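Local coordinates for Crh-like protein 5 (Neosartorya fumigata, PDB 6IBU) that cuts chitin and transfers it to 1,6-beta-glucan or to another chitin chain, cross-linking polysaccharides of the fungal cell wall and septa, at residues Ser87-Glu92 and Leu181-Trp186; Val99-Leu104 and Val111-Phe116; Val37-Val42 and Ala59-Thr64. All blocks are in the same frame, centred on the assembly; numbering follows the deposited sequence.

Interaction 1: residues Ser87-Glu92 and Leu181-Trp186; sequences SSIVLE and LRLGSW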
loop_
_atom_site.group_PDB
_atom_site.type_symbol
_atom_site.label_atom_id
_atom_site.label_comp_id
_atom_site.label_asym_id
_atom_site.label_seq_id
_atom_site.Cartn_x
_atom_site.Cartn_y
_atom_site.Cartn_z
ATOM N N SER A 87 -1.775 -4.646 -9.168
ATOM C CA SER A 87 -1.510 -5.233 -7.835
ATOM C C SER A 87 -0.892 -4.149 -6.943
ATOM O O SER A 87 0.192 -3.680 -7.287
ATOM C CB SER A 87 -0.582 -6.398 -7.975
ATOM O OG SER A 87 -1.127 -7.422 -8.791
ATOM N N SER A 88 -1.566 -3.742 -5.870
ATOM C CA SER A 88 -1.226 -2.553 -5.036
ATOM C C SER A 88 -0.824 -2.942 -3.608
ATOM O O SER A 88 -1.613 -3.631 -2.923
ATOM C CB SER A 88 -2.400 -1.620 -4.967
ATOM O OG SER A 88 -2.775 -1.190 -6.268
ATOM N N ILE A 89 0.316 -2.449 -3.130
ATOM C CA ILE A 89 0.679 -2.422 -1.681
ATOM C C ILE A 89 0.676 -0.961 -1.230
ATOM O O ILE A 89 1.461 -0.198 -1.754
ATOM C CB ILE A 89 2.038 -3.101 -1.447
ATOM C CG1 ILE A 89 2.053 -4.546 -1.942
ATOM C CG2 ILE A 89 2.452 -3.004 0.007
ATOM C CD1 ILE A 89 3.435 -5.062 -2.207
ATOM N N VAL A 90 -0.219 -0.565 -0.336
ATOM C CA VAL A 90 -0.376 0.867 0.034
ATOM C C VAL A 90 -0.203 1.061 1.540
ATOM O O VAL A 90 -0.977 0.480 2.284
ATOM C CB VAL A 90 -1.745 1.394 -0.401
ATOM C CG1 VAL A 90 -1.946 2.828 0.078
ATOM C CG2 VAL A 90 -1.912 1.284 -1.899
ATOM N N LEU A 91 0.666 1.974 1.946
ATOM C CA LEU A 91 0.603 2.569 3.297
ATOM C C LEU A 91 -0.148 3.878 3.156
ATOM O O LEU A 91 0.210 4.658 2.268
ATOM C CB LEU A 91 2.009 2.781 3.837
ATOM C CG LEU A 91 2.789 1.503 4.066
ATOM C CD1 LEU A 91 4.177 1.814 4.605
ATOM C CD2 LEU A 91 2.025 0.592 5.005
ATOM N N GLU A 92 -1.191 4.079 3.957
ATOM C CA GLU A 92 -2.043 5.277 3.809
ATOM C C GLU A 92 -2.464 5.780 5.182
ATOM O O GLU A 92 -2.920 4.965 6.005
ATOM C CB GLU A 92 -3.263 4.981 2.941
ATOM C CG GLU A 92 -4.115 6.209 2.689
ATOM C CD GLU A 92 -5.215 6.004 1.661
ATOM O OE1 GLU A 92 -6.084 5.131 1.910
ATOM O OE2 GLU A 92 -5.178 6.682 0.592
ATOM N N LEU A 181 -1.865 -0.473 6.412
ATOM C CA LEU A 181 -1.422 -1.211 5.216
ATOM C C LEU A 181 -2.668 -1.699 4.476
ATOM O O LEU A 181 -3.523 -2.320 5.100
ATOM C CB LEU A 181 -0.508 -2.338 5.697
ATOM C CG LEU A 181 0.009 -3.301 4.640
ATOM C CD1 LEU A 181 0.835 -2.586 3.577
ATOM C CD2 LEU A 181 0.817 -4.394 5.324
ATOM N N ARG A 182 -2.777 -1.382 3.189
ATOM C CA ARG A 182 -3.878 -1.852 2.310
ATOM C C ARG A 182 -3.251 -2.775 1.263
ATOM O O ARG A 182 -2.219 -2.412 0.672
ATOM C CB ARG A 182 -4.619 -0.671 1.674
ATOM C CG ARG A 182 -4.732 0.531 2.611
ATOM C CD ARG A 182 -5.824 1.558 2.331
ATOM N NE ARG A 182 -7.051 0.925 1.858
ATOM C CZ ARG A 182 -7.959 1.506 1.085
ATOM N NH1 ARG A 182 -7.797 2.758 0.689
ATOM N NH2 ARG A 182 -9.024 0.823 0.704
ATOM N N LEU A 183 -3.797 -3.962 1.068
ATOM C CA LEU A 183 -3.347 -4.850 -0.026
ATOM C C LEU A 183 -4.535 -5.060 -0.948
ATOM O O LEU A 183 -5.635 -5.307 -0.442
ATOM C CB LEU A 183 -2.872 -6.174 0.555
ATOM C CG LEU A 183 -1.680 -6.070 1.488
ATOM C CD1 LEU A 183 -1.474 -7.376 2.227
ATOM C CD2 LEU A 183 -0.440 -5.685 0.697
ATOM N N GLY A 184 -4.300 -5.042 -2.252
ATOM C CA GLY A 184 -5.403 -5.297 -3.185
ATOM C C GLY A 184 -4.979 -5.352 -4.627
ATOM O O GLY A 184 -3.900 -4.865 -4.985
ATOM N N SER A 185 -5.866 -5.909 -5.431
ATOM C CA SER A 185 -5.770 -5.931 -6.904
ATOM C C SER A 185 -7.050 -5.313 -7.431
ATOM O O SER A 185 -8.043 -5.352 -6.725
ATOM C CB SER A 185 -5.547 -7.322 -7.418
ATOM O OG SER A 185 -6.668 -8.145 -7.092
ATOM N N TRP A 186 -6.985 -4.753 -8.627
ATOM C CA TRP A 186 -8.113 -4.055 -9.274
ATOM C C TRP A 186 -7.781 -3.832 -10.746
ATOM O O TRP A 186 -6.616 -3.920 -11.113
ATOM C CB TRP A 186 -8.382 -2.731 -8.570
ATOM C CG TRP A 186 -7.185 -1.856 -8.414
ATOM C CD1 TRP A 186 -6.159 -2.031 -7.534
ATOM C CD2 TRP A 186 -6.924 -0.621 -9.098
ATOM N NE1 TRP A 186 -5.268 -1.002 -7.637
ATOM C CE2 TRP A 186 -5.714 -0.114 -8.574
ATOM C CE3 TRP A 186 -7.600 0.121 -10.075
ATOM C CZ2 TRP A 186 -5.150 1.075 -9.017
ATOM C CZ3 TRP A 186 -7.043 1.298 -10.521
ATOM C CH2 TRP A 186 -5.838 1.770 -9.990
#

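Interaction 2: residues Val99-Leu104 and Val111-Phe116; sequences VDWEVL and VQTNYF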
loop_
_atom_site.group_PDB
_atom_site.type_symbol
_atom_site.label_atom_id
_atom_site.label_comp_id
_atom_site.label_asym_id
_atom_site.label_seq_id
_atom_site.Cartn_x
_atom_site.Cartn_y
_atom_site.Cartn_z
ATOM N N VAL A 99 2.379 5.942 0.819
ATOM C CA VAL A 99 3.545 5.282 0.187
ATOM C C VAL A 99 3.007 3.997 -0.429
ATOM O O VAL A 99 2.255 3.281 0.261
ATOM C CB VAL A 99 4.645 4.997 1.223
ATOM C CG1 VAL A 99 5.785 4.223 0.604
ATOM C CG2 VAL A 99 5.137 6.280 1.866
ATOM N N ASP A 100 3.379 3.694 -1.663
ATOM C CA ASP A 100 2.826 2.488 -2.300
ATOM C C ASP A 100 3.795 1.867 -3.300
ATOM O O ASP A 100 4.785 2.522 -3.735
ATOM C CB ASP A 100 1.452 2.755 -2.907
ATOM C CG ASP A 100 1.468 3.630 -4.130
ATOM O OD1 ASP A 100 1.922 3.154 -5.176
ATOM O OD2 ASP A 100 0.969 4.787 -4.045
ATOM N N TRP A 101 3.494 0.598 -3.573
ATOM C CA TRP A 101 3.991 -0.209 -4.706
ATOM C C TRP A 101 2.812 -0.442 -5.647
ATOM O O TRP A 101 1.712 -0.670 -5.146
ATOM C CB TRP A 101 4.544 -1.544 -4.201
ATOM C CG TRP A 101 5.665 -1.530 -3.210
ATOM C CD1 TRP A 101 5.579 -1.670 -1.859
ATOM C CD2 TRP A 101 7.071 -1.532 -3.510
ATOM N NE1 TRP A 101 6.820 -1.700 -1.290
ATOM C CE2 TRP A 101 7.764 -1.632 -2.283
ATOM C CE3 TRP A 101 7.810 -1.420 -4.688
ATOM C CZ2 TRP A 101 9.161 -1.641 -2.216
ATOM C CZ3 TRP A 101 9.184 -1.430 -4.625
ATOM C CH2 TRP A 101 9.847 -1.554 -3.406
ATOM N N GLU A 102 3.010 -0.339 -6.958
ATOM C CA GLU A 102 1.988 -0.755 -7.953
ATOM C C GLU A 102 2.655 -1.692 -8.954
ATOM O O GLU A 102 3.628 -1.287 -9.556
ATOM C CB GLU A 102 1.393 0.443 -8.686
ATOM C CG GLU A 102 0.852 1.530 -7.774
ATOM C CD GLU A 102 -0.377 1.116 -6.980
ATOM O OE1 GLU A 102 -1.238 0.414 -7.526
ATOM O OE2 GLU A 102 -0.456 1.469 -5.801
ATOM N N VAL A 103 2.152 -2.906 -9.130
ATOM C CA VAL A 103 2.550 -3.752 -10.284
ATOM C C VAL A 103 1.425 -3.709 -11.328
ATOM O O VAL A 103 0.253 -3.691 -10.962
ATOM C CB VAL A 103 2.896 -5.188 -9.848
ATOM C CG1 VAL A 103 3.265 -6.047 -11.037
ATOM C CG2 VAL A 103 4.024 -5.206 -8.833
ATOM N N LEU A 104 1.791 -3.670 -12.605
ATOM C CA LEU A 104 0.826 -3.728 -13.729
ATOM C C LEU A 104 0.971 -5.107 -14.354
ATOM O O LEU A 104 2.123 -5.527 -14.554
ATOM C CB LEU A 104 1.142 -2.606 -14.710
ATOM C CG LEU A 104 1.156 -1.214 -14.079
ATOM C CD1 LEU A 104 1.573 -0.195 -15.110
ATOM C CD2 LEU A 104 -0.201 -0.840 -13.474
ATOM N N VAL A 111 8.165 -2.601 -11.288
ATOM C CA VAL A 111 7.122 -2.193 -10.311
ATOM C C VAL A 111 7.215 -0.676 -10.207
ATOM O O VAL A 111 8.304 -0.127 -10.367
ATOM C CB VAL A 111 7.300 -2.872 -8.941
ATOM C CG1 VAL A 111 7.087 -4.367 -9.038
ATOM C CG2 VAL A 111 8.662 -2.576 -8.336
ATOM N N GLN A 112 6.097 -0.018 -9.961
ATOM C CA GLN A 112 6.119 1.449 -9.770
ATOM C C GLN A 112 6.191 1.735 -8.270
ATOM O O GLN A 112 5.555 1.034 -7.498
ATOM C CB GLN A 112 4.931 2.118 -10.449
ATOM C CG GLN A 112 5.170 3.611 -10.582
ATOM C CD GLN A 112 3.955 4.386 -11.005
ATOM O OE1 GLN A 112 4.058 5.304 -11.811
ATOM N NE2 GLN A 112 2.802 4.026 -10.470
ATOM N N THR A 113 7.000 2.705 -7.886
ATOM C CA THR A 113 7.025 3.226 -6.503
ATOM C C THR A 113 6.305 4.559 -6.507
ATOM O O THR A 113 6.323 5.256 -7.500
ATOM C CB THR A 113 8.437 3.343 -5.922
ATOM O OG1 THR A 113 9.224 4.222 -6.727
ATOM C CG2 THR A 113 9.125 2.003 -5.746
ATOM N N ASN A 114 5.678 4.904 -5.416
ATOM C CA ASN A 114 4.922 6.167 -5.375
ATOM C C ASN A 114 4.731 6.662 -3.952
ATOM O O ASN A 114 4.788 5.869 -3.013
ATOM C CB ASN A 114 3.555 5.978 -5.996
ATOM C CG ASN A 114 3.323 7.009 -7.063
ATOM O OD1 ASN A 114 3.272 8.202 -6.788
ATOM N ND2 ASN A 114 3.247 6.536 -8.293
ATOM N N TYR A 115 4.470 7.946 -3.820
ATOM C CA TYR A 115 4.085 8.533 -2.524
ATOM C C TYR A 115 3.251 9.772 -2.815
ATOM O O TYR A 115 3.365 10.331 -3.914
ATOM C CB TYR A 115 5.323 8.820 -1.679
ATOM C CG TYR A 115 5.990 10.127 -2.005
ATOM C CD1 TYR A 115 6.896 10.231 -3.045
ATOM C CD2 TYR A 115 5.668 11.265 -1.293
ATOM C CE1 TYR A 115 7.488 11.441 -3.351
ATOM C CE2 TYR A 115 6.262 12.483 -1.571
ATOM C CZ TYR A 115 7.178 12.562 -2.598
ATOM O OH TYR A 115 7.747 13.753 -2.887
ATOM N N PHE A 116 2.407 10.118 -1.849
ATOM C CA PHE A 116 1.640 11.381 -1.759
ATOM C C PHE A 116 1.871 11.929 -0.355
ATOM O O PHE A 116 1.973 11.140 0.597
ATOM C CB PHE A 116 0.151 11.140 -2.021
ATOM C CG PHE A 116 -0.104 10.582 -3.395
ATOM C CD1 PHE A 116 -0.161 11.428 -4.488
ATOM C CD2 PHE A 116 -0.196 9.214 -3.614
ATOM C CE1 PHE A 116 -0.418 10.929 -5.757
ATOM C CE2 PHE A 116 -0.379 8.713 -4.894
ATOM C CZ PHE A 116 -0.499 9.569 -5.963
#

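Interaction 3: residues Val37-Val42 and Ala59-Thr64; sequences VTAGKV and APTIDT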
loop_
_atom_site.group_PDB
_atom_site.type_symbol
_atom_site.label_atom_id
_atom_site.label_comp_id
_atom_site.label_asym_id
_atom_site.label_seq_id
_atom_site.Cartn_x
_atom_site.Cartn_y
_atom_site.Cartn_z
ATOM N N VAL A 37 -11.686 -7.143 5.469
ATOM C CA VAL A 37 -11.883 -7.398 4.026
ATOM C C VAL A 37 -12.848 -6.348 3.591
ATOM O O VAL A 37 -14.058 -6.329 3.791
ATOM C CB VAL A 37 -12.413 -8.757 3.609
ATOM C CG1 VAL A 37 -12.573 -8.802 2.088
ATOM C CG2 VAL A 37 -11.522 -9.876 4.112
ATOM N N THR A 38 -12.218 -5.425 3.031
ATOM C CA THR A 38 -12.909 -4.168 2.980
ATOM C C THR A 38 -13.565 -4.010 1.610
ATOM O O THR A 38 -14.339 -3.120 1.467
ATOM C CB THR A 38 -11.858 -3.179 3.388
ATOM O OG1 THR A 38 -12.441 -1.885 3.354
ATOM C CG2 THR A 38 -10.675 -3.268 2.460
ATOM N N ALA A 39 -13.256 -4.843 0.636
ATOM C CA ALA A 39 -14.062 -4.961 -0.605
ATOM C C ALA A 39 -13.766 -6.322 -1.196
ATOM O O ALA A 39 -12.635 -6.807 -0.993
ATOM C CB ALA A 39 -13.740 -3.863 -1.572
ATOM N N GLY A 40 -14.755 -6.929 -1.858
ATOM C CA GLY A 40 -14.682 -8.289 -2.412
ATOM C C GLY A 40 -14.485 -9.341 -1.334
ATOM O O GLY A 40 -14.832 -9.102 -0.181
ATOM N N LYS A 41 -13.983 -10.496 -1.738
ATOM C CA LYS A 41 -13.748 -11.684 -0.884
ATOM C C LYS A 41 -12.281 -12.066 -1.085
ATOM O O LYS A 41 -11.792 -11.990 -2.223
ATOM C CB LYS A 41 -14.725 -12.809 -1.260
ATOM C CG LYS A 41 -14.551 -14.129 -0.508
ATOM C CD LYS A 41 -14.917 -14.074 0.986
ATOM C CE LYS A 41 -14.195 -15.094 1.852
ATOM N NZ LYS A 41 -14.535 -16.493 1.490
ATOM N N VAL A 42 -11.579 -12.400 -0.023
ATOM C CA VAL A 42 -10.128 -12.683 -0.125
ATOM C C VAL A 42 -9.899 -14.060 0.471
ATOM O O VAL A 42 -9.758 -14.205 1.676
ATOM C CB VAL A 42 -9.299 -11.574 0.538
ATOM C CG1 VAL A 42 -7.827 -11.944 0.622
ATOM C CG2 VAL A 42 -9.482 -10.256 -0.214
ATOM N N ALA A 59 -12.454 -5.657 -7.016
ATOM C CA ALA A 59 -11.357 -4.894 -6.394
ATOM C C ALA A 59 -11.147 -5.448 -4.990
ATOM O O ALA A 59 -11.279 -4.748 -3.989
ATOM C CB ALA A 59 -11.708 -3.431 -6.391
ATOM N N PRO A 60 -10.817 -6.739 -4.870
ATOM C CA PRO A 60 -10.577 -7.335 -3.562
ATOM C C PRO A 60 -9.450 -6.610 -2.810
ATOM O O PRO A 60 -8.417 -6.368 -3.383
ATOM C CB PRO A 60 -10.172 -8.782 -3.876
ATOM C CG PRO A 60 -9.712 -8.724 -5.320
ATOM C CD PRO A 60 -10.597 -7.678 -5.969
ATOM N N THR A 61 -9.708 -6.267 -1.553
ATOM C CA THR A 61 -8.802 -5.454 -0.711
ATOM C C THR A 61 -8.834 -5.946 0.730
ATOM O O THR A 61 -9.901 -6.343 1.185
ATOM C CB THR A 61 -9.208 -3.977 -0.730
ATOM O OG1 THR A 61 -9.508 -3.599 -2.068
ATOM C CG2 THR A 61 -8.111 -3.079 -0.219
ATOM N N ILE A 62 -7.700 -5.880 1.420
ATOM C CA ILE A 62 -7.644 -6.027 2.894
ATOM C C ILE A 62 -6.894 -4.822 3.453
ATOM O O ILE A 62 -5.933 -4.374 2.816
ATOM C CB ILE A 62 -7.016 -7.371 3.312
ATOM C CG1 ILE A 62 -5.572 -7.531 2.839
ATOM C CG2 ILE A 62 -7.881 -8.535 2.845
ATOM C CD1 ILE A 62 -4.881 -8.718 3.483
ATOM N N ASP A 63 -7.391 -4.274 4.561
ATOM C CA ASP A 63 -6.753 -3.200 5.358
ATOM C C ASP A 63 -6.425 -3.754 6.744
ATOM O O ASP A 63 -7.255 -4.509 7.288
ATOM C CB ASP A 63 -7.709 -2.039 5.595
ATOM C CG ASP A 63 -7.994 -1.191 4.383
ATOM O OD1 ASP A 63 -7.215 -1.282 3.424
ATOM O OD2 ASP A 63 -8.983 -0.428 4.431
ATOM N N THR A 64 -5.293 -3.363 7.321
ATOM C CA THR A 64 -4.996 -3.604 8.750
ATOM C C THR A 64 -6.017 -2.816 9.572
ATOM O O THR A 64 -6.367 -1.700 9.188
ATOM C CB THR A 64 -3.549 -3.253 9.114
ATOM O OG1 THR A 64 -3.248 -1.908 8.745
ATOM C CG2 THR A 64 -2.553 -4.187 8.473
#

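Interaction 1: residues Ser87-Glu92 and Leu181-Trp186
Ser88 OG is gripped from two directions: it takes the indole N-H of Trp186, with NE1 to OG 2.9 Å, and it is hydrogen-bonded to OE1 of Glu102 on the next strand. The indole bond is straight, 165° at the hydrogen, and OG lies 8° from the ring plane, so the serine meets the ring at its edge. Trp186 CG stands between its own backbone N and carbonyl carbon (chi1 52°), which swings the ring back over the sheet face toward Ser88.

On the same face Arg182 holds Glu92 by a tilted salt bridge, NH1 to OE1 3.2 Å, on the syn side of the carboxylate; the carboxylate and guanidinium planes are moderately inclined. Arg182 NE pairs with Asp63, so two carboxylates probably limit the rotation of the guanidinium.

Behind the sheet Ile89 packs alongside Leu183, CG1 to CD2 3.8 Å, while Leu91 CD2 reaches CD1 of Leu181 at 3.7 Å. These side chains face strands 71-78 and 212-223. The backbones run antiparallel, joined by bonds such as Arg182 N to Val90 O at 2.7 Å.

One apolar face against a second sheet, and the face of Ser88, Val90 and the chitin-binding Arg182 and Trp186 lining the substrate cleft, are the pattern of the GH16 beta-sandwich.

Interaction 2: residues Val99-Leu104 and Val111-Phe116
Glu102 and Gln112 form one hydrogen-bonded pair, with Gln112 N to Glu102 O at 2.8 Å, between Val99-Leu104 and Val111-Phe116, the two arms of an antiparallel beta hairpin. Asp100 and Asn114 form the other: Asp100 N lies 2.9 Å from Asn114 O, and the return bond from Asn114 N to Asp100 O is more bent, 142° at the hydrogen. CA-H...O contacts fill the intervening positions, as where Trp101 CA comes 3.4 Å from Gln112 O.

Apolar contacts occupy the face of Trp101, Val111 and Thr113. The six-membered ring of the indole reaches across to the other arm, where CZ3 of Trp101 lies 3.6 Å from Thr113 CG2, the two side chains running alongside each other, and 3.9 Å from Val111 CG2. Trp101 also meets Trp153 and Tyr142 edge-to-face in the sandwich core. Thr113 turns its methyl to the indole and bonds through OG1 to Thr128 O and Arg161.

Polar side chains share the opposite face. The carboxylate of Asp100 lies beside Asn114, with OD1 3.4 Å from Asn114 CB and the carboxylate and amide planes 26° apart. Glu102 bends at chi2 (-68°), which carries its carboxylate away from Gln112; the end of this side chain is held by Ser88. Its other oxygen, OE2, comes within 3.0 Å of Asp100 OD1, a pair of acceptors with no bond assigned between them.

Asp100 thus sits between Glu98 and Glu102, the nucleophile and proton donor by similarity, as in the alternating acidic motif of GH16. So close a gathering of three carboxylates on one sheet face is consistent with a retaining glycosidase and transglycosylase centre.

Interaction 3: residues Val37-Val42 and Ala59-Thr64
Thr38 and Ala39 pair with Thr61 across a beta bulge at the outer end of the seven-stranded antiparallel sheet of this GH16 domain. Val37 lies opposite Ile62, yet Ala39 pairs with Thr61, a register shift of one residue, and the strand directions are 134° apart.

Two backbone hydrogen bonds define the junction. Thr38 N reaches Thr61 O at 3.1 Å, and Thr61 N returns to Ala39 O at 3.0 Å. The same Ala39 oxygen receives a CA-H...O contact from Pro60 CA, 3.3 Å away.

Apolar contacts gather where the chain curls back after Gly40, whose phi is positive (63°). Val42 crosses Ile62 at about a right angle, CG2 to CG2 3.9 Å, and its CG2 also meets Pro60 CB at 4.0 Å. Phe51 of strand 48-53 touches Val42, Pro60 and Ile62.

Around the polar side chains, Asp63, the partner of the chitin-binding Arg182, receives the methyl of Thr38 near OD2. Thr61 OG1, anti to its own carbonyl carbon (chi1 -44°), turns back along its segment and donates a hydrogen bond to Ala59 O at 2.9 Å.

In the fold
All three interactions belong to one seven-stranded antiparallel sheet of the GH16 domain, in the strand order 35-39, 61-64, 179-187, 85-93, 98-105, 110-116, 128-131. Interaction 1 is central, its centre 9 Å from that of interaction 2 and 10 Å from that of interaction 3; the centres of the latter two are 18 Å apart and their nearest atoms about 11 Å. Interaction 3 comes first in sequence, the hairpin of interaction 2 lies between the two strands of interaction 1, and strand 179-187 lies between 61-64 and 85-93. This arrangement places chitin-binding Arg182 and Trp186 on the sheet face that carries Glu102; Ser88 links interactions 1 and 2, and Asp63 links interactions 1 and 3.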